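Local coordinates for protein putative adhesin (PDB 4QDG) that probably serves as a pilus adhesin or anchor-type subunit of the FimB/Mfa2 family, a lipoprotein at the bacterial outer membrane that binds magnesium, at residues 185-189 / 225-231; 75-81 / 128-134. One frame throughout, in Å; residues are numbered along the deposited sequence.

Contact 1: residues 185-189 / 225-231; sequences NNLLE and RLMVRDW
L187 projects into a pocket formed by R225, M227, R229 and W231, where two irregular loops of this fimbrillin-superfamily protein pack against each other. CB of L187 touches the indole at CZ2 of W231, 3.9 Å away. CG turns away from the carbonyl carbon of L187 (chi1 -62°) and meets SE of M227, which is built as selenomethionine. CD1 of L187 sits over the centre of the R229 guanidinium, 3.7 Å from its CZ, and also touches O of R225 and CG of M227. CD2 lies more loosely beside CB of R225. The R229 group that receives the methyl is held from two directions: NH1 gives a hydrogen bond to O of M227 within its own loop, and NH2 makes a salt bridge with D176. W231 is packed on both faces. NE of R229 lies over one, and CB of E189 makes a CH-pi contact with the other, 4.0 Å from the six-membered ring centroid. The E189 carboxylate runs on nearly parallel to the indole, with planes 11° apart. At the other end, NH1 of R225 gives a weak hydrogen bond to O of N185, while NE of R225 makes a salt bridge with D274. One water joins the loops: it donates to O of L187 at 3.0 Å and weakly accepts from NE1 of W231 at 2.8 Å.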
ATOM      1  N   ASN A 185      -6.383 -10.907  -3.410  1.00 27.93           N
ATOM      2  CA  ASN A 185      -5.715  -9.769  -2.807  1.00 27.28           C
ATOM      3  C   ASN A 185      -6.061  -9.606  -1.293  1.00 32.53           C
ATOM      4  O   ASN A 185      -5.604  -8.645  -0.655  1.00 29.55           O
ATOM      5  CB  ASN A 185      -5.993  -8.463  -3.583  1.00 26.40           C
ATOM      6  CG  ASN A 185      -4.924  -7.449  -3.385  1.00 40.20           C
ATOM      7  OD1 ASN A 185      -3.716  -7.746  -3.469  1.00 28.51           O
ATOM      8  ND2 ASN A 185      -5.352  -6.239  -3.063  1.00 28.97           N
ATOM      9  N   ASN A 186      -6.820 -10.555  -0.716  1.00 29.70           N
ATOM     10  CA  ASN A 186      -7.099 -10.500   0.713  1.00 29.63           C
ATOM     11  C   ASN A 186      -5.834 -10.946   1.498  1.00 33.66           C
ATOM     12  O   ASN A 186      -4.996 -11.686   0.957  1.00 33.01           O
ATOM     13  CB  ASN A 186      -8.310 -11.405   1.061  1.00 34.06           C
ATOM     14  CG  ASN A 186      -8.888 -11.191   2.465  1.00 71.51           C
ATOM     15  OD1 ASN A 186      -8.545 -10.235   3.185  1.00 70.11           O
ATOM     16  ND2 ASN A 186      -9.798 -12.075   2.890  1.00 61.50           N
ATOM     17  N   LEU A 187      -5.700 -10.511   2.768  1.00 28.41           N
ATOM     18  CA  LEU A 187      -4.553 -10.919   3.575  1.00 28.30           C
ATOM     19  C   LEU A 187      -4.766 -12.295   4.157  1.00 35.09           C
ATOM     20  O   LEU A 187      -5.887 -12.650   4.522  1.00 35.40           O
ATOM     21  CB  LEU A 187      -4.258  -9.925   4.726  1.00 26.56           C
ATOM     22  CG  LEU A 187      -3.883  -8.507   4.314  1.00 26.58           C
ATOM     23  CD1 LEU A 187      -3.966  -7.564   5.502  1.00 21.76           C
ATOM     24  CD2 LEU A 187      -2.497  -8.454   3.568  1.00 23.24           C
ATOM     25  N   LEU A 188      -3.673 -13.064   4.251  1.00 33.64           N
ATOM     26  CA  LEU A 188      -3.639 -14.393   4.853  1.00 35.24           C
ATOM     27  C   LEU A 188      -2.813 -14.360   6.133  1.00 36.59           C
ATOM     28  O   LEU A 188      -1.684 -13.894   6.089  1.00 35.01           O
ATOM     29  CB  LEU A 188      -3.035 -15.410   3.880  1.00 36.50           C
ATOM     30  CG  LEU A 188      -3.889 -15.871   2.704  1.00 42.22           C
ATOM     31  CD1 LEU A 188      -3.074 -16.769   1.804  1.00 42.08           C
ATOM     32  CD2 LEU A 188      -5.133 -16.648   3.161  1.00 46.04           C
ATOM     33  N   GLU A 189      -3.330 -14.894   7.247  1.00 33.91           N
ATOM     34  CA  GLU A 189      -2.608 -14.922   8.532  1.00 33.38           C
ATOM     35  C   GLU A 189      -1.285 -15.693   8.388  1.00 38.62           C
ATOM     36  O   GLU A 189      -1.287 -16.853   7.984  1.00 39.82           O
ATOM     37  CB  GLU A 189      -3.494 -15.506   9.640  1.00 34.80           C
ATOM     38  CG  GLU A 189      -2.987 -15.166  11.029  1.00 41.22           C
ATOM     39  CD  GLU A 189      -3.923 -15.446  12.191  1.00 59.94           C
ATOM     40  OE1 GLU A 189      -5.105 -15.784  11.949  1.00 57.34           O
ATOM     41  OE2 GLU A 189      -3.468 -15.332  13.351  1.00 56.06           O
ATOM     42  N   ARG A 225      -0.612  -3.887   2.997  1.00 25.16           N
ATOM     43  CA  ARG A 225      -2.022  -3.484   3.039  1.00 23.66           C
ATOM     44  C   ARG A 225      -2.612  -3.316   4.459  1.00 27.63           C
ATOM     45  O   ARG A 225      -2.449  -4.166   5.349  1.00 28.24           O
ATOM     46  CB  ARG A 225      -2.880  -4.455   2.217  1.00 21.10           C
ATOM     47  CG  ARG A 225      -4.219  -3.894   1.822  1.00 26.38           C
ATOM     48  CD  ARG A 225      -5.060  -4.878   1.063  1.00 31.62           C
ATOM     49  NE  ARG A 225      -6.375  -4.315   0.727  1.00 27.57           N
ATOM     50  CZ  ARG A 225      -7.364  -5.012   0.177  1.00 38.54           C
ATOM     51  NH1 ARG A 225      -7.215  -6.309  -0.072  1.00 29.97           N
ATOM     52  NH2 ARG A 225      -8.521  -4.427  -0.100  1.00 25.84           N
ATOM     53  N   LEU A 226      -3.311  -2.193   4.635  1.00 23.33           N
ATOM     54  CA  LEU A 226      -4.053  -1.849   5.846  1.00 22.06           C
ATOM     55  C   LEU A 226      -5.499  -2.323   5.667  1.00 28.64           C
ATOM     56  O   LEU A 226      -6.185  -1.879   4.740  1.00 29.54           O
ATOM     57  CB  LEU A 226      -4.002  -0.348   6.100  1.00 21.23           C
ATOM     58  CG  LEU A 226      -2.622   0.242   6.419  1.00 25.95           C
ATOM     59  CD1 LEU A 226      -2.701   1.795   6.478  1.00 24.89           C
ATOM     60  CD2 LEU A 226      -2.053  -0.387   7.720  1.00 27.00           C
HETATM   61  N   MSE A 227      -5.928  -3.308   6.473  1.00 25.17           N
HETATM   62  CA  MSE A 227      -7.269  -3.877   6.398  1.00 23.97           C
HETATM   63  C   MSE A 227      -7.949  -3.979   7.744  1.00 31.21           C
HETATM   64  O   MSE A 227      -7.321  -4.359   8.722  1.00 31.49           O
HETATM   65  CB  MSE A 227      -7.242  -5.306   5.801  1.00 25.49           C
HETATM   66  CG  MSE A 227      -6.777  -5.364   4.365  1.00 31.32           C
HETATM   67 SE   MSE A 227      -7.264  -7.029   3.482  0.75 38.05          SE
HETATM   68  CE  MSE A 227      -9.232  -6.658   3.062  1.00 33.72           C
ATOM     69  N   VAL A 228      -9.264  -3.745   7.769  1.00 30.15           N
ATOM     70  CA  VAL A 228     -10.096  -4.030   8.942  1.00 30.77           C
ATOM     71  C   VAL A 228     -10.406  -5.540   8.871  1.00 33.91           C
ATOM     72  O   VAL A 228     -10.978  -5.996   7.880  1.00 33.42           O
ATOM     73  CB  VAL A 228     -11.406  -3.188   8.973  1.00 34.84           C
ATOM     74  CG1 VAL A 228     -12.320  -3.656  10.103  1.00 35.30           C
ATOM     75  CG2 VAL A 228     -11.117  -1.701   9.100  1.00 33.98           C
ATOM     76  N   ARG A 229     -10.006  -6.308   9.864  1.00 30.81           N
ATOM     77  CA  ARG A 229     -10.323  -7.745   9.935  1.00 31.37           C
ATOM     78  C   ARG A 229     -10.404  -8.147  11.388  1.00 35.43           C
ATOM     79  O   ARG A 229      -9.843  -7.454  12.231  1.00 35.97           O
ATOM     80  CB  ARG A 229      -9.340  -8.631   9.153  1.00 28.71           C
ATOM     81  CG  ARG A 229      -7.918  -8.555   9.666  1.00 32.56           C
ATOM     82  CD  ARG A 229      -6.986  -8.519   8.492  1.00 31.43           C
ATOM     83  NE  ARG A 229      -5.578  -8.646   8.883  1.00 25.29           N
ATOM     84  CZ  ARG A 229      -4.754  -7.623   9.072  1.00 29.32           C
ATOM     85  NH1 ARG A 229      -5.200  -6.379   8.997  1.00 21.50           N
ATOM     86  NH2 ARG A 229      -3.478  -7.835   9.340  1.00 17.13           N
ATOM     87  N   ASP A 230     -11.114  -9.235  11.698  1.00 31.90           N
ATOM     88  CA  ASP A 230     -11.287  -9.595  13.102  1.00 32.46           C
ATOM     89  C   ASP A 230     -10.091 -10.411  13.658  1.00 35.39           C
ATOM     90  O   ASP A 230     -10.030 -10.572  14.868  1.00 33.70           O
ATOM     91  CB  ASP A 230     -12.661 -10.279  13.381  1.00 33.50           C
ATOM     92  CG  ASP A 230     -13.035 -11.494  12.554  1.00 43.33           C
ATOM     93  OD1 ASP A 230     -12.116 -12.229  12.112  1.00 43.25           O
ATOM     94  OD2 ASP A 230     -14.255 -11.751  12.392  1.00 54.74           O
ATOM     95  N   TRP A 231      -9.124 -10.841  12.808  1.00 32.08           N
ATOM     96  CA  TRP A 231      -7.990 -11.652  13.281  1.00 33.11           C
ATOM     97  C   TRP A 231      -6.699 -10.857  13.564  1.00 36.56           C
ATOM     98  O   TRP A 231      -5.787 -11.404  14.174  1.00 36.27           O
ATOM     99  CB  TRP A 231      -7.698 -12.844  12.343  1.00 32.20           C
ATOM    100  CG  TRP A 231      -7.504 -12.504  10.895  1.00 32.30           C
ATOM    101  CD1 TRP A 231      -8.460 -12.515   9.919  1.00 35.14           C
ATOM    102  CD2 TRP A 231      -6.258 -12.235  10.238  1.00 31.81           C
ATOM    103  NE1 TRP A 231      -7.895 -12.215   8.699  1.00 34.50           N
ATOM    104  CE2 TRP A 231      -6.536 -12.077   8.859  1.00 35.66           C
ATOM    105  CE3 TRP A 231      -4.929 -12.091  10.681  1.00 32.99           C
ATOM    106  CZ2 TRP A 231      -5.535 -11.781   7.920  1.00 34.00           C
ATOM    107  CZ3 TRP A 231      -3.942 -11.790   9.748  1.00 34.25           C
ATOM    108  CH2 TRP A 231      -4.251 -11.634   8.386  1.00 34.51           C
TER
HETATM  109  O   HOH W   1      -8.261 -13.440   6.199  1.00 64.62           O

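Contact 2: residues 75-81 / 128-134; sequences NYHFVAY and WGELTLA
Antiparallel pairing of strands 75-82 and 127-137 brings H77 opposite T132 in a non-hydrogen-bonded pair. Three hydrogen-bonded pairs, Y76 with L133, F78 with L131 and A80 with G129, join the backbones. The F78 N to L131 O bond is the straightest, at 179°. H77 bridges two side chains of the partner strand. With CG trans to the backbone N (chi1 -175°), its imidazole lies across that strand. ND1 of H77 and OG1 of T132 share a short 2.6 Å hydrogen bond. The other ring nitrogen, NE2 of H77, donates to OE1 of E130 at 3.0 Å. The carboxylate and imidazole planes are 84° apart, and NE2 lies well out of the carboxylate plane. OE1 is also bonded to OH of Y103, whose ring packs edge-to-face with H77. Further along the same face, CE1 of Y81 reaches CD1 of W128 at 3.4 Å. NE1 of W128 is buried near CG1 of V79 and has no polar partner. On the reverse face CE2 of F78 touches CB of L133, and both side chains rest on V15 and L17 of strand 15-20. Strand 38-44 flanks 75-82, and strand 140-159 flanks 127-137.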
ATOM      1  N   ASN A  75     -13.962 -17.260 -22.805  1.00 38.27           N
ATOM      2  CA  ASN A  75     -14.137 -16.337 -21.691  1.00 36.38           C
ATOM      3  C   ASN A  75     -12.929 -16.519 -20.778  1.00 38.19           C
ATOM      4  O   ASN A  75     -12.652 -17.647 -20.366  1.00 38.55           O
ATOM      5  CB  ASN A  75     -15.487 -16.609 -20.995  1.00 36.59           C
ATOM      6  CG  ASN A  75     -15.863 -15.635 -19.906  1.00 52.47           C
ATOM      7  OD1 ASN A  75     -15.701 -14.417 -20.019  1.00 41.53           O
ATOM      8  ND2 ASN A  75     -16.443 -16.155 -18.841  1.00 43.12           N
ATOM      9  N   TYR A  76     -12.155 -15.439 -20.540  1.00 33.37           N
ATOM     10  CA  TYR A  76     -10.918 -15.498 -19.739  1.00 32.02           C
ATOM     11  C   TYR A  76     -10.969 -14.626 -18.502  1.00 33.39           C
ATOM     12  O   TYR A  76     -11.737 -13.675 -18.472  1.00 32.70           O
ATOM     13  CB  TYR A  76      -9.697 -15.076 -20.576  1.00 32.24           C
ATOM     14  CG  TYR A  76      -9.372 -16.031 -21.695  1.00 32.93           C
ATOM     15  CD1 TYR A  76     -10.014 -15.934 -22.931  1.00 33.97           C
ATOM     16  CD2 TYR A  76      -8.406 -17.021 -21.535  1.00 34.10           C
ATOM     17  CE1 TYR A  76      -9.736 -16.824 -23.961  1.00 33.63           C
ATOM     18  CE2 TYR A  76      -8.091 -17.897 -22.576  1.00 35.49           C
ATOM     19  CZ  TYR A  76      -8.753 -17.787 -23.793  1.00 39.87           C
ATOM     20  OH  TYR A  76      -8.459 -18.636 -24.838  1.00 39.04           O
ATOM     21  N   HIS A  77     -10.131 -14.953 -17.490  1.00 29.43           N
ATOM     22  CA  HIS A  77      -9.983 -14.167 -16.266  1.00 28.98           C
ATOM     23  C   HIS A  77      -8.529 -13.730 -16.186  1.00 30.46           C
ATOM     24  O   HIS A  77      -7.621 -14.564 -16.294  1.00 29.46           O
ATOM     25  CB  HIS A  77     -10.428 -14.924 -15.010  1.00 30.49           C
ATOM     26  CG  HIS A  77     -10.377 -14.063 -13.776  1.00 33.51           C
ATOM     27  ND1 HIS A  77     -11.349 -13.095 -13.524  1.00 34.69           N
ATOM     28  CD2 HIS A  77      -9.449 -14.013 -12.795  1.00 33.83           C
ATOM     29  CE1 HIS A  77     -10.968 -12.486 -12.417  1.00 32.93           C
ATOM     30  NE2 HIS A  77      -9.846 -13.018 -11.929  1.00 33.37           N
ATOM     31  N   PHE A  78      -8.322 -12.408 -16.143  1.00 26.05           N
ATOM     32  CA  PHE A  78      -7.004 -11.785 -16.144  1.00 25.22           C
ATOM     33  C   PHE A  78      -6.649 -11.209 -14.801  1.00 29.45           C
ATOM     34  O   PHE A  78      -7.482 -10.560 -14.184  1.00 31.42           O
ATOM     35  CB  PHE A  78      -6.964 -10.664 -17.187  1.00 25.91           C
ATOM     36  CG  PHE A  78      -7.261 -11.139 -18.583  1.00 27.37           C
ATOM     37  CD1 PHE A  78      -6.248 -11.659 -19.390  1.00 28.46           C
ATOM     38  CD2 PHE A  78      -8.548 -11.035 -19.107  1.00 27.85           C
ATOM     39  CE1 PHE A  78      -6.523 -12.090 -20.691  1.00 30.06           C
ATOM     40  CE2 PHE A  78      -8.813 -11.444 -20.415  1.00 31.30           C
ATOM     41  CZ  PHE A  78      -7.802 -11.977 -21.195  1.00 29.96           C
ATOM     42  N   VAL A  79      -5.416 -11.417 -14.353  1.00 25.08           N
ATOM     43  CA  VAL A  79      -4.941 -10.865 -13.091  1.00 23.77           C
ATOM     44  C   VAL A  79      -3.745 -10.010 -13.400  1.00 27.67           C
ATOM     45  O   VAL A  79      -2.833 -10.471 -14.073  1.00 27.80           O
ATOM     46  CB  VAL A  79      -4.653 -11.947 -11.994  1.00 27.87           C
ATOM     47  CG1 VAL A  79      -4.202 -11.293 -10.694  1.00 26.69           C
ATOM     48  CG2 VAL A  79      -5.884 -12.818 -11.735  1.00 27.67           C
ATOM     49  N   ALA A  80      -3.757  -8.752 -12.940  1.00 27.29           N
ATOM     50  CA  ALA A  80      -2.630  -7.830 -13.138  1.00 28.23           C
ATOM     51  C   ALA A  80      -1.964  -7.480 -11.829  1.00 31.22           C
ATOM     52  O   ALA A  80      -2.635  -7.274 -10.802  1.00 27.50           O
ATOM     53  CB  ALA A  80      -3.084  -6.545 -13.823  1.00 28.59           C
ATOM     54  N   TYR A  81      -0.623  -7.423 -11.877  1.00 30.08           N
ATOM     55  CA  TYR A  81       0.188  -6.984 -10.748  1.00 30.11           C
ATOM     56  C   TYR A  81       1.098  -5.906 -11.195  1.00 35.38           C
ATOM     57  O   TYR A  81       1.670  -6.011 -12.273  1.00 36.93           O
ATOM     58  CB  TYR A  81       1.021  -8.110 -10.121  1.00 30.71           C
ATOM     59  CG  TYR A  81       0.230  -9.114  -9.315  1.00 31.38           C
ATOM     60  CD1 TYR A  81      -0.111  -8.864  -7.990  1.00 32.54           C
ATOM     61  CD2 TYR A  81      -0.130 -10.336  -9.857  1.00 32.60           C
ATOM     62  CE1 TYR A  81      -0.816  -9.801  -7.235  1.00 32.74           C
ATOM     63  CE2 TYR A  81      -0.811 -11.290  -9.106  1.00 33.70           C
ATOM     64  CZ  TYR A  81      -1.146 -11.022  -7.793  1.00 38.78           C
ATOM     65  OH  TYR A  81      -1.828 -11.968  -7.079  1.00 38.08           O
ATOM     66  N   TRP A 128      -2.580  -4.183  -7.729  1.00 29.30           N
ATOM     67  CA  TRP A 128      -3.353  -5.367  -8.079  1.00 29.82           C
ATOM     68  C   TRP A 128      -4.702  -4.993  -8.651  1.00 32.31           C
ATOM     69  O   TRP A 128      -5.335  -4.057  -8.189  1.00 31.68           O
ATOM     70  CB  TRP A 128      -3.547  -6.274  -6.839  1.00 28.70           C
ATOM     71  CG  TRP A 128      -4.390  -7.484  -7.090  1.00 29.61           C
ATOM     72  CD1 TRP A 128      -3.969  -8.693  -7.564  1.00 33.16           C
ATOM     73  CD2 TRP A 128      -5.813  -7.579  -6.955  1.00 28.97           C
ATOM     74  NE1 TRP A 128      -5.037  -9.544  -7.702  1.00 32.09           N
ATOM     75  CE2 TRP A 128      -6.181  -8.888  -7.328  1.00 33.28           C
ATOM     76  CE3 TRP A 128      -6.811  -6.694  -6.516  1.00 29.30           C
ATOM     77  CZ2 TRP A 128      -7.501  -9.334  -7.270  1.00 33.14           C
ATOM     78  CZ3 TRP A 128      -8.123  -7.138  -6.467  1.00 30.68           C
ATOM     79  CH2 TRP A 128      -8.457  -8.442  -6.838  1.00 31.77           C
ATOM     80  N   GLY A 129      -5.152  -5.805  -9.597  1.00 28.70           N
ATOM     81  CA  GLY A 129      -6.466  -5.733 -10.211  1.00 27.65           C
ATOM     82  C   GLY A 129      -6.751  -7.011 -10.975  1.00 32.00           C
ATOM     83  O   GLY A 129      -5.830  -7.753 -11.322  1.00 28.79           O
ATOM     84  N   GLU A 130      -8.026  -7.260 -11.275  1.00 31.71           N
ATOM     85  CA  GLU A 130      -8.435  -8.435 -12.069  1.00 31.40           C
ATOM     86  C   GLU A 130      -9.669  -8.109 -12.936  1.00 33.98           C
ATOM     87  O   GLU A 130     -10.395  -7.151 -12.655  1.00 31.21           O
ATOM     88  CB  GLU A 130      -8.693  -9.663 -11.180  1.00 32.50           C
ATOM     89  CG  GLU A 130      -9.780  -9.462 -10.137  1.00 37.24           C
ATOM     90  CD  GLU A 130     -10.144 -10.677  -9.310  1.00 46.82           C
ATOM     91  OE1 GLU A 130      -9.382 -11.669  -9.344  1.00 40.98           O
ATOM     92  OE2 GLU A 130     -11.201 -10.644  -8.637  1.00 38.51           O
ATOM     93  N   LEU A 131      -9.900  -8.924 -13.981  1.00 30.79           N
ATOM     94  CA  LEU A 131     -10.991  -8.743 -14.908  1.00 30.58           C
ATOM     95  C   LEU A 131     -11.344 -10.051 -15.625  1.00 33.61           C
ATOM     96  O   LEU A 131     -10.449 -10.792 -16.019  1.00 33.06           O
ATOM     97  CB  LEU A 131     -10.580  -7.658 -15.946  1.00 30.00           C
ATOM     98  CG  LEU A 131     -11.631  -7.256 -16.992  1.00 35.02           C
ATOM     99  CD1 LEU A 131     -12.633  -6.289 -16.411  1.00 34.13           C
ATOM    100  CD2 LEU A 131     -10.963  -6.665 -18.234  1.00 37.28           C
ATOM    101  N   THR A 132     -12.655 -10.320 -15.776  1.00 29.20           N
ATOM    102  CA  THR A 132     -13.168 -11.445 -16.566  1.00 29.45           C
ATOM    103  C   THR A 132     -13.647 -10.842 -17.879  1.00 30.15           C
ATOM    104  O   THR A 132     -14.377  -9.837 -17.867  1.00 28.36           O
ATOM    105  CB  THR A 132     -14.250 -12.262 -15.840  1.00 32.87           C
ATOM    106  OG1 THR A 132     -13.728 -12.723 -14.610  1.00 36.98           O
ATOM    107  CG2 THR A 132     -14.679 -13.469 -16.623  1.00 25.55           C
ATOM    108  N   LEU A 133     -13.181 -11.392 -19.009  1.00 26.17           N
ATOM    109  CA  LEU A 133     -13.542 -10.816 -20.299  1.00 27.17           C
ATOM    110  C   LEU A 133     -13.528 -11.878 -21.389  1.00 31.44           C
ATOM    111  O   LEU A 133     -12.595 -12.692 -21.468  1.00 30.84           O
ATOM    112  CB  LEU A 133     -12.579  -9.624 -20.627  1.00 26.88           C
ATOM    113  CG  LEU A 133     -12.620  -8.965 -22.017  1.00 31.91           C
ATOM    114  CD1 LEU A 133     -13.944  -8.185 -22.253  1.00 31.34           C
ATOM    115  CD2 LEU A 133     -11.445  -8.014 -22.178  1.00 32.26           C
ATOM    116  N   ALA A 134     -14.603 -11.887 -22.204  1.00 28.04           N
ATOM    117  CA  ALA A 134     -14.717 -12.787 -23.339  1.00 28.98           C
ATOM    118  C   ALA A 134     -13.984 -12.158 -24.531  1.00 36.12           C
ATOM    119  O   ALA A 134     -13.953 -10.929 -24.671  1.00 34.98           O
ATOM    120  CB  ALA A 134     -16.179 -13.054 -23.682  1.00 29.59           C
TER

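Overall arrangement
Contact 2 comes first along the chain and closes before contact 1 opens. Their centres are about 22 Å apart. Contact 2 joins two strands of a sheet, whereas contact 1 joins two loops nearer the centre of the chain. They meet where CB of N185 packs on CD2 of W128, 3.5 Å away. Both residues also touch strand 140-159. Contact 1 lies close to one magnesium ion, bound by N151, L273 and E276, about 6 Å from the side chain of R225. The other, bound by D36, C37, C86 and H124, is about 10 Å from the side chain of Y81 in contact 2. Strand 140-159 and the N185-W128 packing thus tie the strand pair to the loops beside the N151 metal site.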